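Local coordinates for protein prolyl-ACP dehydrogenase (Oscillatoria sp., PDB 4IRN) that oxidises a prolyl group carried by an acyl carrier protein during anatoxin-a biosynthesis, using FAD as cofactor, at residues A[233-238]-A[243-248]; A[65-70]-A[389-394]. One frame throughout, in Å; residues are numbered along the deposited sequence.

Contact 1. Residues A[233-238]-A[243-248]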
loop_
_atom_site.group_PDB
_atom_site.type_symbol
_atom_site.label_atom_id
_atom_site.label_comp_id
_atom_site.label_asym_id
_atom_site.label_seq_id
_atom_site.Cartn_x
_atom_site.Cartn_y
_atom_site.Cartn_z
ATOM N N SER A 233 10.771 20.801 -33.340
ATOM C CA SER A 233 11.787 19.756 -33.344
ATOM C C SER A 233 11.151 18.460 -33.860
ATOM O O SER A 233 9.958 18.435 -34.170
ATOM C CB SER A 233 12.336 19.553 -31.934
ATOM O OG SER A 233 11.465 18.772 -31.129
ATOM N N LYS A 234 11.935 17.383 -33.926
ATOM C CA LYS A 234 11.451 16.061 -34.316
ATOM C C LYS A 234 10.682 15.522 -33.079
ATOM O O LYS A 234 11.022 15.916 -31.946
ATOM C CB LYS A 234 12.661 15.165 -34.647
ATOM C CG LYS A 234 12.362 13.907 -35.445
ATOM C CD LYS A 234 13.598 13.009 -35.577
ATOM C CE LYS A 234 13.239 11.609 -36.025
ATOM N NZ LYS A 234 12.866 11.561 -37.466
ATOM N N PRO A 235 9.617 14.687 -33.241
ATOM C CA PRO A 235 8.903 14.182 -32.054
ATOM C C PRO A 235 9.841 13.375 -31.152
ATOM O O PRO A 235 10.632 12.550 -31.636
ATOM C CB PRO A 235 7.780 13.323 -32.649
ATOM C CG PRO A 235 7.646 13.769 -34.056
ATOM C CD PRO A 235 9.034 14.131 -34.478
ATOM N N ILE A 236 9.785 13.660 -29.849
ATOM C CA ILE A 236 10.624 13.006 -28.845
ATOM C C ILE A 236 10.181 11.563 -28.576
ATOM O O ILE A 236 8.994 11.297 -28.450
ATOM C CB ILE A 236 10.734 13.872 -27.548
ATOM C CG1 ILE A 236 11.168 15.347 -27.834
ATOM C CG2 ILE A 236 11.660 13.233 -26.513
ATOM C CD1 ILE A 236 12.628 15.560 -28.534
ATOM N N SER A 237 11.148 10.633 -28.505
ATOM C CA SER A 237 10.923 9.216 -28.213
ATOM C C SER A 237 10.629 9.027 -26.723
ATOM O O SER A 237 11.351 9.558 -25.872
ATOM C CB SER A 237 12.136 8.381 -28.610
ATOM O OG SER A 237 12.192 8.155 -30.008
ATOM N N LYS A 238 9.564 8.278 -26.413
ATOM C CA LYS A 238 9.125 8.023 -25.037
ATOM C C LYS A 238 8.692 6.564 -24.790
ATOM O O LYS A 238 8.572 5.792 -25.743
ATOM C CB LYS A 238 8.039 9.025 -24.618
ATOM C CG LYS A 238 6.987 9.229 -25.672
ATOM C CD LYS A 238 6.059 10.369 -25.368
ATOM C CE LYS A 238 5.513 10.938 -26.652
ATOM N NZ LYS A 238 4.865 9.921 -27.530
ATOM N N THR A 243 2.413 6.501 -30.450
ATOM C CA THR A 243 1.570 6.787 -31.606
ATOM C C THR A 243 1.008 8.217 -31.524
ATOM O O THR A 243 0.141 8.590 -32.317
ATOM C CB THR A 243 0.524 5.686 -31.792
ATOM O OG1 THR A 243 -0.266 5.623 -30.611
ATOM C CG2 THR A 243 1.154 4.317 -32.062
ATOM N N ALA A 244 1.524 9.015 -30.565
ATOM C CA ALA A 244 1.174 10.421 -30.360
ATOM C C ALA A 244 2.460 11.229 -30.488
ATOM O O ALA A 244 3.455 10.911 -29.834
ATOM C CB ALA A 244 0.548 10.630 -28.984
ATOM N N GLU A 245 2.452 12.239 -31.367
ATOM C CA GLU A 245 3.622 13.072 -31.639
ATOM C C GLU A 245 3.815 14.200 -30.622
ATOM O O GLU A 245 2.960 15.082 -30.500
ATOM C CB GLU A 245 3.595 13.578 -33.086
ATOM C CG GLU A 245 4.004 12.505 -34.085
ATOM C CD GLU A 245 3.910 12.848 -35.558
ATOM O OE1 GLU A 245 3.758 14.044 -35.894
ATOM O OE2 GLU A 245 4.002 11.910 -36.381
ATOM N N VAL A 246 4.924 14.141 -29.863
ATOM C CA VAL A 246 5.247 15.128 -28.832
ATOM C C VAL A 246 6.651 15.777 -29.047
ATOM O O VAL A 246 7.641 15.364 -28.422
ATOM C CB VAL A 246 5.014 14.618 -27.376
ATOM C CG1 VAL A 246 5.172 15.746 -26.359
ATOM C CG2 VAL A 246 3.640 13.970 -27.230
ATOM N N PRO A 247 6.742 16.808 -29.919
ATOM C CA PRO A 247 8.032 17.490 -30.120
ATOM C C PRO A 247 8.219 18.693 -29.175
ATOM O O PRO A 247 7.389 18.944 -28.297
ATOM C CB PRO A 247 7.919 17.950 -31.571
ATOM C CG PRO A 247 6.465 18.294 -31.728
ATOM C CD PRO A 247 5.697 17.398 -30.781
ATOM N N GLU A 248 9.307 19.446 -29.370
ATOM C CA GLU A 248 9.547 20.696 -28.652
ATOM C C GLU A 248 9.154 21.818 -29.583
ATOM O O GLU A 248 9.080 21.621 -30.787
ATOM C CB GLU A 248 11.026 20.874 -28.330
ATOM C CG GLU A 248 11.563 20.076 -27.161
ATOM C CD GLU A 248 13.072 20.040 -27.123
ATOM O OE1 GLU A 248 13.725 20.887 -27.768
ATOM O OE2 GLU A 248 13.618 19.194 -26.388
#
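Ser233 and Glu248 meet through two bonds. Ser233 N donates to Glu248 O at 3.2 Å. In return, Glu248 N donates almost straight to Ser233 OG, 2.9 Å away with an N-H...O angle of 170°. The serine hydroxyl sits between its own backbone N and carbonyl carbon (chi1 79°). From there it also gives its proton to Lys234 O, so one oxygen both accepts and donates. Further along, Ile236 N donates to Val246 O at 3.1 Å.

The ammonium of Lys238 makes a polar tie to the opposite segment. Its NZ lies 2.9 Å from Ala244 O, in the carbonyl plane, and also bonds to Met241 O. Two carbonyls thus hold the ammonium of this buried side chain.

The remaining contacts across the segments are mainly aliphatic. Lys238 CE passes Val246 CG2 at 3.6 Å, the two side chains crossing at about a right angle. Pro235 lies alongside the aliphatic part of Glu245, CG to CG 3.9 Å. Outside the segments, Glu245 OE1 hydrogen-bonds to Thr198 OG1.

Both segments belong to the long loop of a beta hairpin in the middle domain. Strand 230-232 leads into it and its antiparallel neighbour 249-257 leads out. Asn196 and Val194 make backbone bonds to Glu245 and Pro247, and Thr198 touches both Pro235 and Pro247. The second subunit packs on Ile236, Ser237 and Lys238.

Contact 2. Residues A[65-70]-A[389-394]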
loop_
_atom_site.group_PDB
_atom_site.type_symbol
_atom_site.label_atom_id
_atom_site.label_comp_id
_atom_site.label_asym_id
_atom_site.label_seq_id
_atom_site.Cartn_x
_atom_site.Cartn_y
_atom_site.Cartn_z
ATOM N N LYS A 65 3.504 -2.776 -34.599
ATOM C CA LYS A 65 4.353 -2.036 -35.533
ATOM C C LYS A 65 4.324 -0.515 -35.292
ATOM O O LYS A 65 5.394 0.095 -35.223
ATOM C CB LYS A 65 3.971 -2.365 -36.983
ATOM C CG LYS A 65 4.861 -1.720 -38.028
ATOM C CD LYS A 65 4.212 -1.719 -39.386
ATOM C CE LYS A 65 5.174 -1.309 -40.458
ATOM N NZ LYS A 65 6.082 -2.426 -40.844
ATOM N N ASN A 66 3.117 0.093 -35.202
ATOM C CA ASN A 66 2.937 1.540 -34.973
ATOM C C ASN A 66 3.594 2.008 -33.663
ATOM O O ASN A 66 4.204 3.082 -33.623
ATOM C CB ASN A 66 1.454 1.928 -34.973
ATOM C CG ASN A 66 0.813 2.063 -36.339
ATOM O OD1 ASN A 66 1.227 1.443 -37.325
ATOM N ND2 ASN A 66 -0.251 2.855 -36.409
ATOM N N ASP A 67 3.480 1.183 -32.605
ATOM C CA ASP A 67 4.083 1.486 -31.318
ATOM C C ASP A 67 5.617 1.421 -31.417
ATOM O O ASP A 67 6.294 2.350 -30.970
ATOM C CB ASP A 67 3.555 0.535 -30.236
ATOM C CG ASP A 67 4.203 0.735 -28.883
ATOM O OD1 ASP A 67 3.767 1.646 -28.146
ATOM O OD2 ASP A 67 5.163 0.001 -28.573
ATOM N N LYS A 68 6.152 0.336 -32.010
ATOM C CA LYS A 68 7.586 0.115 -32.190
ATOM C C LYS A 68 8.215 1.205 -33.075
ATOM O O LYS A 68 9.232 1.800 -32.701
ATOM C CB LYS A 68 7.836 -1.284 -32.779
ATOM C CG LYS A 68 9.293 -1.721 -32.771
ATOM C CD LYS A 68 9.442 -3.109 -33.380
ATOM C CE LYS A 68 10.889 -3.548 -33.461
ATOM N NZ LYS A 68 11.025 -4.916 -34.030
ATOM N N GLU A 69 7.590 1.478 -34.226
ATOM C CA GLU A 69 8.080 2.436 -35.219
ATOM C C GLU A 69 7.680 3.905 -34.968
ATOM O O GLU A 69 8.156 4.791 -35.688
ATOM C CB GLU A 69 7.683 1.980 -36.632
ATOM C CG GLU A 69 8.337 0.676 -37.061
ATOM C CD GLU A 69 7.977 0.187 -38.450
ATOM O OE1 GLU A 69 7.600 1.019 -39.310
ATOM O OE2 GLU A 69 8.074 -1.042 -38.676
ATOM N N GLU A 70 6.829 4.154 -33.943
ATOM C CA GLU A 70 6.320 5.476 -33.553
ATOM C C GLU A 70 5.484 6.104 -34.673
ATOM O O GLU A 70 5.793 7.203 -35.134
ATOM C CB GLU A 70 7.448 6.418 -33.090
ATOM C CG GLU A 70 8.270 5.896 -31.924
ATOM C CD GLU A 70 9.077 6.976 -31.241
ATOM O OE1 GLU A 70 10.229 7.216 -31.666
ATOM O OE2 GLU A 70 8.562 7.574 -30.271
ATOM N N GLU A 389 0.107 -1.499 -22.910
ATOM C CA GLU A 389 -0.944 -0.911 -22.085
ATOM C C GLU A 389 -0.349 -0.221 -20.856
ATOM O O GLU A 389 -0.702 0.933 -20.595
ATOM C CB GLU A 389 -1.995 -1.967 -21.672
ATOM C CG GLU A 389 -2.762 -2.607 -22.824
ATOM C CD GLU A 389 -3.657 -1.705 -23.663
ATOM O OE1 GLU A 389 -4.044 -0.617 -23.179
ATOM O OE2 GLU A 389 -3.972 -2.090 -24.813
ATOM N N LEU A 390 0.602 -0.905 -20.141
ATOM C CA LEU A 390 1.287 -0.353 -18.961
ATOM C C LEU A 390 2.167 0.842 -19.331
ATOM O O LEU A 390 2.109 1.869 -18.645
ATOM C CB LEU A 390 2.099 -1.426 -18.207
ATOM C CG LEU A 390 2.921 -0.952 -16.986
ATOM C CD1 LEU A 390 2.033 -0.357 -15.879
ATOM C CD2 LEU A 390 3.776 -2.076 -16.435
ATOM N N ARG A 391 2.967 0.712 -20.423
ATOM C CA ARG A 391 3.850 1.765 -20.937
ATOM C C ARG A 391 3.060 3.045 -21.241
ATOM O O ARG A 391 3.522 4.135 -20.908
ATOM C CB ARG A 391 4.610 1.297 -22.190
ATOM C CG ARG A 391 5.718 0.276 -21.912
ATOM C CD ARG A 391 6.678 0.117 -23.084
ATOM N NE ARG A 391 6.140 -0.750 -24.135
ATOM C CZ ARG A 391 5.611 -0.316 -25.277
ATOM N NH1 ARG A 391 5.550 0.985 -25.538
ATOM N NH2 ARG A 391 5.143 -1.177 -26.167
ATOM N N ASP A 392 1.853 2.898 -21.824
ATOM C CA ASP A 392 0.956 4.008 -22.156
ATOM C C ASP A 392 0.343 4.627 -20.905
ATOM O O ASP A 392 0.240 5.849 -20.821
ATOM C CB ASP A 392 -0.156 3.561 -23.132
ATOM C CG ASP A 392 0.296 3.009 -24.480
ATOM O OD1 ASP A 392 1.473 3.230 -24.855
ATOM O OD2 ASP A 392 -0.526 2.351 -25.157
ATOM N N ALA A 393 -0.050 3.783 -19.934
ATOM C CA ALA A 393 -0.662 4.185 -18.665
ATOM C C ALA A 393 0.206 5.133 -17.830
ATOM O O ALA A 393 -0.346 6.018 -17.173
ATOM C CB ALA A 393 -1.032 2.957 -17.845
ATOM N N ILE A 394 1.545 4.949 -17.837
ATOM C CA ILE A 394 2.476 5.781 -17.064
ATOM C C ILE A 394 2.385 7.262 -17.432
ATOM O O ILE A 394 2.380 8.105 -16.536
ATOM C CB ILE A 394 3.928 5.231 -17.105
ATOM C CG1 ILE A 394 3.985 3.843 -16.430
ATOM C CG2 ILE A 394 4.927 6.198 -16.440
ATOM C CD1 ILE A 394 5.135 3.019 -16.803
HETATM O O HOH W 1 2.484 3.496 -27.290
#
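Asp67 and Arg391 form a salt bridge between helix 63-69 and helix 386-395. The two side chains come from opposite directions and meet end-on. Arg391 uses both terminal nitrogens, one for each carboxylate oxygen. NH2 is 2.7 Å from Asp67 OD2, and NH1 is 3.2 Å from Asp67 OD1. The pair is not flat, since the carboxylate and guanidinium planes are turned 43° apart. OD1 receives NH1 on its syn lone pair, close to the guanidinium plane. OD2 is instead met from above the carboxylate plane, and a further bond to it from NH1 is weak. Asp67 reaches across because its CG lies anti to the backbone N (chi1 176°). Arg391 comes to it with a chain bent at chi3.

The bridge is buried and joins two parts of the acyl-CoA dehydrogenase fold. One helix belongs to the N-terminal helical domain and the other to the C-terminal helical domain. The helices stay well apart here, with the nearest CA atoms, those of Asp67 and Asp392, separated by 10.0 Å. Other groups hold the guanidinium in place: Glu387 OE1 bridges to NE, and Met239 O accepts from NH1.

Asp392 approaches less closely. Its OD1 is 4.3 Å from Asp67 OD1, a like-charged pair whose repulsion Arg391 probably eases. A water is modelled between the two oxygens, but it sits unusually close to Asp67 OD1, so that leg is doubtful. Asp392 OD1 also accepts from Met241 N, and OD2 from Asn118 ND2.

The far side of helix 63-69 is exposed. There Lys65 NZ and Glu69 OE2 form a salt bridge at 3.3 Å, with a weak hydrogen bond, one helical turn apart.

Contact 1 is nested in sequence within the chain loop closed by contact 2. Their centres are about 13 Å apart, and they touch directly. Ser237 OG and Glu70 OE1 make a probable hydrogen bond of 2.7 Å, and Thr243 CG2 packs 3.6 Å from Asn66 O. Residues between 233-238 and 243-248 also join the contacts: Arg242 bonds to the carbonyls of Asp67 and Lys68. Contact 1 is nearer the flavin cofactor. The side chain of Val246 is about 4 Å from a bound FAD and equally near the side chain of FAD-binding Thr195. The side chain of Asp392 in contact 2 is about 10 Å from a bound FAD. Both contacts touch the second subunit.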